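Uncharacterized protein MJ0764 (Methanocaldococcus jannaschii, PDB 2B8M) is of unknown function but adopts the double-stranded beta-helix fold of the RmlC-like cupins and may bind a small ligand inside its barrel. Local coordinates at residues Ile32-Gly37 and Leu94-Val99; Lys42-Ser47 and Asn81-Ile86. All blocks are in the same frame, centred on the assembly; numbering follows the deposited sequence.

Contact 1: residues Ile32-Gly37 and Leu94-Val99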
# COMPACT_ATOMS: atom_id res chain seq x y z
N ILE A 32 -1.48 8.02 5.92
CA ILE A 32 -1.80 8.63 7.21
C ILE A 32 -0.54 8.67 8.12
O ILE A 32 0.19 7.69 8.22
CB ILE A 32 -2.95 7.91 7.94
CG1 ILE A 32 -4.21 7.93 7.04
CG2 ILE A 32 -3.25 8.58 9.27
CD1 ILE A 32 -5.32 7.16 7.51
N VAL A 33 -0.33 9.83 8.73
CA VAL A 33 0.62 10.01 9.79
C VAL A 33 -0.08 10.51 11.02
O VAL A 33 -0.80 11.53 10.97
CB VAL A 33 1.76 10.98 9.38
CG1 VAL A 33 2.81 11.10 10.49
CG2 VAL A 33 2.37 10.49 8.11
N LEU A 34 0.13 9.78 12.12
CA LEU A 34 -0.41 10.18 13.42
C LEU A 34 0.71 10.30 14.37
O LEU A 34 1.36 9.31 14.74
CB LEU A 34 -1.40 9.12 13.95
CG LEU A 34 -2.65 8.87 13.10
CD1 LEU A 34 -3.47 7.80 13.78
CD2 LEU A 34 -3.46 10.16 12.93
N PRO A 35 0.99 11.54 14.79
CA PRO A 35 1.85 11.73 15.94
C PRO A 35 1.30 11.08 17.22
O PRO A 35 0.10 10.78 17.32
CB PRO A 35 1.88 13.26 16.10
CG PRO A 35 1.55 13.78 14.75
CD PRO A 35 0.56 12.81 14.19
N ARG A 36 2.17 10.88 18.19
CA ARG A 36 1.74 10.33 19.47
C ARG A 36 0.57 11.14 20.02
O ARG A 36 0.64 12.36 20.10
CB ARG A 36 2.85 10.33 20.53
CG ARG A 36 2.53 9.41 21.68
CD ARG A 36 3.56 9.52 22.80
NE ARG A 36 4.88 9.08 22.36
CZ ARG A 36 5.38 7.87 22.56
NH1 ARG A 36 4.70 6.92 23.16
NH2 ARG A 36 6.59 7.61 22.14
N GLY A 37 -0.46 10.42 20.47
CA GLY A 37 -1.64 10.98 21.09
C GLY A 37 -2.76 11.32 20.13
O GLY A 37 -3.78 11.88 20.55
N LEU A 94 3.32 7.37 13.96
CA LEU A 94 2.77 6.19 13.32
C LEU A 94 2.45 6.61 11.93
O LEU A 94 1.76 7.61 11.75
CB LEU A 94 1.45 5.78 13.96
CG LEU A 94 0.47 4.79 13.31
CD1 LEU A 94 1.10 3.42 13.07
CD2 LEU A 94 -0.70 4.61 14.17
N GLU A 95 2.95 5.84 10.97
CA GLU A 95 2.75 6.09 9.56
C GLU A 95 2.26 4.81 8.89
O GLU A 95 2.88 3.76 9.02
CB GLU A 95 4.06 6.58 8.92
CG GLU A 95 3.84 7.04 7.51
CD GLU A 95 5.07 7.59 6.85
OE1 GLU A 95 6.13 7.63 7.52
OE2 GLU A 95 5.00 7.98 5.66
N PHE A 96 1.15 4.91 8.16
CA PHE A 96 0.59 3.75 7.44
C PHE A 96 -0.09 4.17 6.15
O PHE A 96 -0.45 5.34 5.97
CB PHE A 96 -0.34 2.90 8.32
CG PHE A 96 -1.47 3.64 8.91
CD1 PHE A 96 -1.27 4.48 9.98
CD2 PHE A 96 -2.74 3.49 8.40
CE1 PHE A 96 -2.36 5.17 10.55
CE2 PHE A 96 -3.81 4.18 8.93
CZ PHE A 96 -3.62 5.04 10.00
N PHE A 97 -0.25 3.20 5.25
CA PHE A 97 -1.15 3.33 4.13
C PHE A 97 -2.40 2.53 4.37
O PHE A 97 -2.37 1.49 5.01
CB PHE A 97 -0.50 2.87 2.83
CG PHE A 97 0.70 3.69 2.47
CD1 PHE A 97 1.97 3.37 2.96
CD2 PHE A 97 0.56 4.81 1.66
CE1 PHE A 97 3.03 4.18 2.65
CE2 PHE A 97 1.63 5.59 1.33
CZ PHE A 97 2.86 5.29 1.82
N VAL A 98 -3.49 3.04 3.81
CA VAL A 98 -4.78 2.38 3.86
C VAL A 98 -5.12 2.01 2.43
O VAL A 98 -5.12 2.87 1.57
CB VAL A 98 -5.87 3.32 4.39
CG1 VAL A 98 -7.20 2.65 4.39
CG2 VAL A 98 -5.54 3.80 5.80
N VAL A 99 -5.37 0.72 2.19
CA VAL A 99 -5.73 0.23 0.88
C VAL A 99 -7.14 -0.32 1.01
O VAL A 99 -7.43 -1.14 1.87
CB VAL A 99 -4.77 -0.88 0.41
CG1 VAL A 99 -5.30 -1.53 -0.88
CG2 VAL A 99 -3.36 -0.36 0.28
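Ile-32 sets CB over one face of the Phe-96 ring, 3.9 Å from the centroid and 23° off the normal, a CH-pi contact offset toward CZ. Its CG2 and CD1 straddle the CZ rim, the first touching CZ and CE1, the second CE2 and CZ. Phe-96 carries CG between its own backbone N and carbonyl carbon (chi1 57°), which swings the ring back toward the neighbouring strand and under Ile-32. Leu-34 brings CD1 to the ring edge, 4.3 Å from CE1 of Phe-96, and the CD1 of Ile-32 runs on to CG2 of Val-98 at 3.8 Å. Replacing Phe-96 by an alanine removes the ring and would probably leave Ile-32 CB and Leu-34 CD1 facing a gap on the barrel side of the sheet. Four backbone hydrogen bonds pair Ile-32 with Phe-96 and Leu-34 with Leu-94; the shortest, Leu-34 N to Leu-94 O, is 2.7 Å and nearly straight at 171°. On the reverse face, Val-33 CG2 meets the extended chain of Glu-95 at CG, 3.8 Å away, while the carboxylate goes on to hydrogen-bond His-31. Strand 28-35 thus runs antiparallel to strand 93-100 in the five-stranded sheet of the cupin barrel, with strand 17-23 beyond the first, strand 49-55 beyond the second, and Met-58 and Ile-86 of the facing sheet packed against Phe-96.

Contact 2: residues Lys42-Ser47 and Asn81-Ile86; sequences KHYSNS and NVKMLI. With EDO (1,2-ethanediol), chain H; SO4 (sulfate ion), chain B; SO4 (sulfate ion), chain C.
His-43 and Met-84, the latter deposited as selenomethionine, form an antiparallel hydrogen-bonded pair: N of Met-84 gives a straight 2.8 Å bond to O of His-43, and the return bond from His-43 N to Met-84 O is longer, 3.2 Å. Beyond the strand pairing, Ser-45 takes over. Its OG, turned between the backbone N and carbonyl carbon (chi1 48°), accepts the N-H of Val-82 at 3.0 Å and also bonds Pro-79 O, while Ser-45 N reaches Val-82 O from above the carbonyl plane. Asn-81 N closes the turn end, donating to Ser-45 O at 3.0 Å, again from above the carbonyl plane. A water joins Ser-45 O to Asn-81 OD1.

Two CH-pi contacts lie on opposite faces of this ribbon. Lys-83 CB sits over the Tyr-44 ring, 3.8 Å from its centroid, and the lysine chain continues past the phenol OH. On the other face Met-84 CG sits over the His-43 ring, offset toward its rim, 4.1 Å from the centroid, with the selenium oblique to it.

The bound small molecules probably come from the crystallisation liquor. His-43 NE2 shares a 2.9 Å hydrogen bond with O2 of an ethanediol, whose C2 touches the selenium, consistent with a barrel pocket. Asn-46 ND2 donates to O4 of a sulfate at 3.1 Å, with a weak second bond to O1.

Strand 43-44 forms one edge of the four-stranded sheet of the cupin double-stranded beta-helix within this chain; strand 83-87 lies between it and strand 57-62, whose Leu-62 packs on Met-84, and Val-82 reaches Ile-3 of the second subunit.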
# COMPACT_ATOMS: atom_id res chain seq x y z
N LYS A 42 -13.67 7.04 14.90
CA LYS A 42 -14.27 5.72 15.01
C LYS A 42 -15.35 5.57 13.95
O LYS A 42 -16.16 6.47 13.74
CB LYS A 42 -14.88 5.48 16.39
CG LYS A 42 -15.41 4.07 16.57
CD LYS A 42 -15.95 3.82 17.95
CE LYS A 42 -14.83 3.63 18.92
NZ LYS A 42 -15.33 2.96 20.16
N HIS A 43 -15.35 4.43 13.28
CA HIS A 43 -16.27 4.22 12.16
C HIS A 43 -16.28 2.76 11.78
O HIS A 43 -15.43 2.00 12.20
CB HIS A 43 -15.85 5.06 10.93
CG HIS A 43 -14.58 4.62 10.29
ND1 HIS A 43 -13.35 4.85 10.86
CD2 HIS A 43 -14.34 3.93 9.14
CE1 HIS A 43 -12.40 4.35 10.08
NE2 HIS A 43 -12.98 3.79 9.03
N TYR A 44 -17.25 2.38 10.97
CA TYR A 44 -17.32 1.03 10.38
C TYR A 44 -16.68 1.08 9.03
O TYR A 44 -16.97 2.00 8.22
CB TYR A 44 -18.77 0.60 10.21
CG TYR A 44 -19.44 0.24 11.50
CD1 TYR A 44 -19.80 1.24 12.42
CD2 TYR A 44 -19.65 -1.09 11.85
CE1 TYR A 44 -20.39 0.91 13.63
CE2 TYR A 44 -20.24 -1.43 13.05
CZ TYR A 44 -20.63 -0.43 13.93
OH TYR A 44 -21.21 -0.79 15.13
N SER A 45 -15.82 0.11 8.74
CA SER A 45 -15.14 0.08 7.46
C SER A 45 -16.16 0.05 6.35
O SER A 45 -17.13 -0.69 6.45
CB SER A 45 -14.26 -1.15 7.33
OG SER A 45 -15.00 -2.29 7.72
N ASN A 46 -15.95 0.84 5.30
CA ASN A 46 -16.89 0.85 4.17
C ASN A 46 -16.37 0.10 2.95
O ASN A 46 -16.97 0.14 1.89
CB ASN A 46 -17.33 2.27 3.76
CG ASN A 46 -16.18 3.15 3.28
OD1 ASN A 46 -15.00 2.73 3.18
ND2 ASN A 46 -16.52 4.39 2.96
N SER A 47 -15.26 -0.60 3.14
CA SER A 47 -14.85 -1.63 2.21
C SER A 47 -13.95 -2.57 2.94
O SER A 47 -13.75 -2.45 4.15
CB SER A 47 -14.16 -1.04 0.98
OG SER A 47 -13.97 -1.98 -0.10
N ASN A 81 -17.42 -3.64 6.97
CA ASN A 81 -18.49 -3.47 7.90
C ASN A 81 -18.12 -3.84 9.31
O ASN A 81 -18.92 -4.44 10.03
CB ASN A 81 -19.72 -4.27 7.45
CG ASN A 81 -20.78 -3.40 6.88
OD1 ASN A 81 -20.93 -2.24 7.28
ND2 ASN A 81 -21.56 -3.94 5.95
N VAL A 82 -16.93 -3.43 9.71
CA VAL A 82 -16.39 -3.70 11.03
C VAL A 82 -16.08 -2.35 11.72
O VAL A 82 -15.42 -1.46 11.13
CB VAL A 82 -15.08 -4.55 10.92
CG1 VAL A 82 -14.34 -4.64 12.25
CG2 VAL A 82 -15.37 -5.95 10.42
N LYS A 83 -16.51 -2.21 12.97
CA LYS A 83 -16.25 -1.02 13.76
C LYS A 83 -14.80 -0.99 14.17
O LYS A 83 -14.31 -1.96 14.79
CB LYS A 83 -17.11 -0.98 15.00
CG LYS A 83 -16.99 0.31 15.76
CD LYS A 83 -18.17 0.54 16.69
CE LYS A 83 -18.42 -0.62 17.63
NZ LYS A 83 -19.49 -0.35 18.60
N MSE A 84 -14.13 0.09 13.80
CA MSE A 84 -12.71 0.23 14.08
C MSE A 84 -12.30 1.58 14.61
O MSE A 84 -12.93 2.63 14.36
CB MSE A 84 -11.88 -0.02 12.83
CG MSE A 84 -12.24 0.89 11.68
SE MSE A 84 -11.37 0.37 10.00
CE MSE A 84 -9.62 0.61 10.54
N LEU A 85 -11.24 1.53 15.40
CA LEU A 85 -10.56 2.73 15.85
C LEU A 85 -9.04 2.53 15.76
O LEU A 85 -8.52 1.51 16.25
CB LEU A 85 -10.89 2.99 17.28
CG LEU A 85 -10.19 4.16 17.95
CD1 LEU A 85 -10.56 5.42 17.22
CD2 LEU A 85 -10.48 4.20 19.41
N ILE A 86 -8.38 3.51 15.13
CA ILE A 86 -6.95 3.57 15.03
C ILE A 86 -6.42 4.69 15.87
O ILE A 86 -6.76 5.85 15.64
CB ILE A 86 -6.50 3.79 13.57
CG1 ILE A 86 -6.86 2.58 12.70
CG2 ILE A 86 -5.02 4.05 13.45
CD1 ILE A 86 -6.68 2.85 11.21
C1 EDO H . -8.93 3.18 7.18
O1 EDO H . -8.55 4.26 8.03
C2 EDO H . -10.24 2.57 7.61
O2 EDO H . -11.32 3.01 6.79
S SO4 B . -14.27 7.06 2.00
O1 SO4 B . -14.71 6.29 0.84
O2 SO4 B . -13.06 7.82 1.66
O3 SO4 B . -15.32 8.00 2.42
O4 SO4 B . -13.98 6.16 3.11
S SO4 C . -17.10 5.05 22.33
O1 SO4 C . -17.62 3.68 22.43
O2 SO4 C . -16.32 5.35 23.56
O3 SO4 C . -16.20 5.08 21.16
O4 SO4 C . -18.21 6.02 22.23
O HOH W 1 -18.72 2.48 20.15
O HOH W 2 -19.97 0.04 5.96

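Contact 2 is nested within the chain loop closed by contact 1, and their centres are 16 Å apart. Each belongs to a different sheet of the cupin barrel, and they meet through Ile-86: its CG2 lies 3.8 Å from Phe-96 CZ and 4.1 Å from Leu-34 CD1. The chain links them twice, strand 28-35 leading to 43-44 and strand 83-87 to 93-100. An ethanediol, probably from the crystallisation liquor, lies between the two, with Val-98 of contact 1 about 3 Å away (side chain to ligand) and His-43 and Met-84 of contact 2 also touching it. This is consistent with a small-molecule pocket inside the barrel, though the ethanediol does not identify a natural ligand.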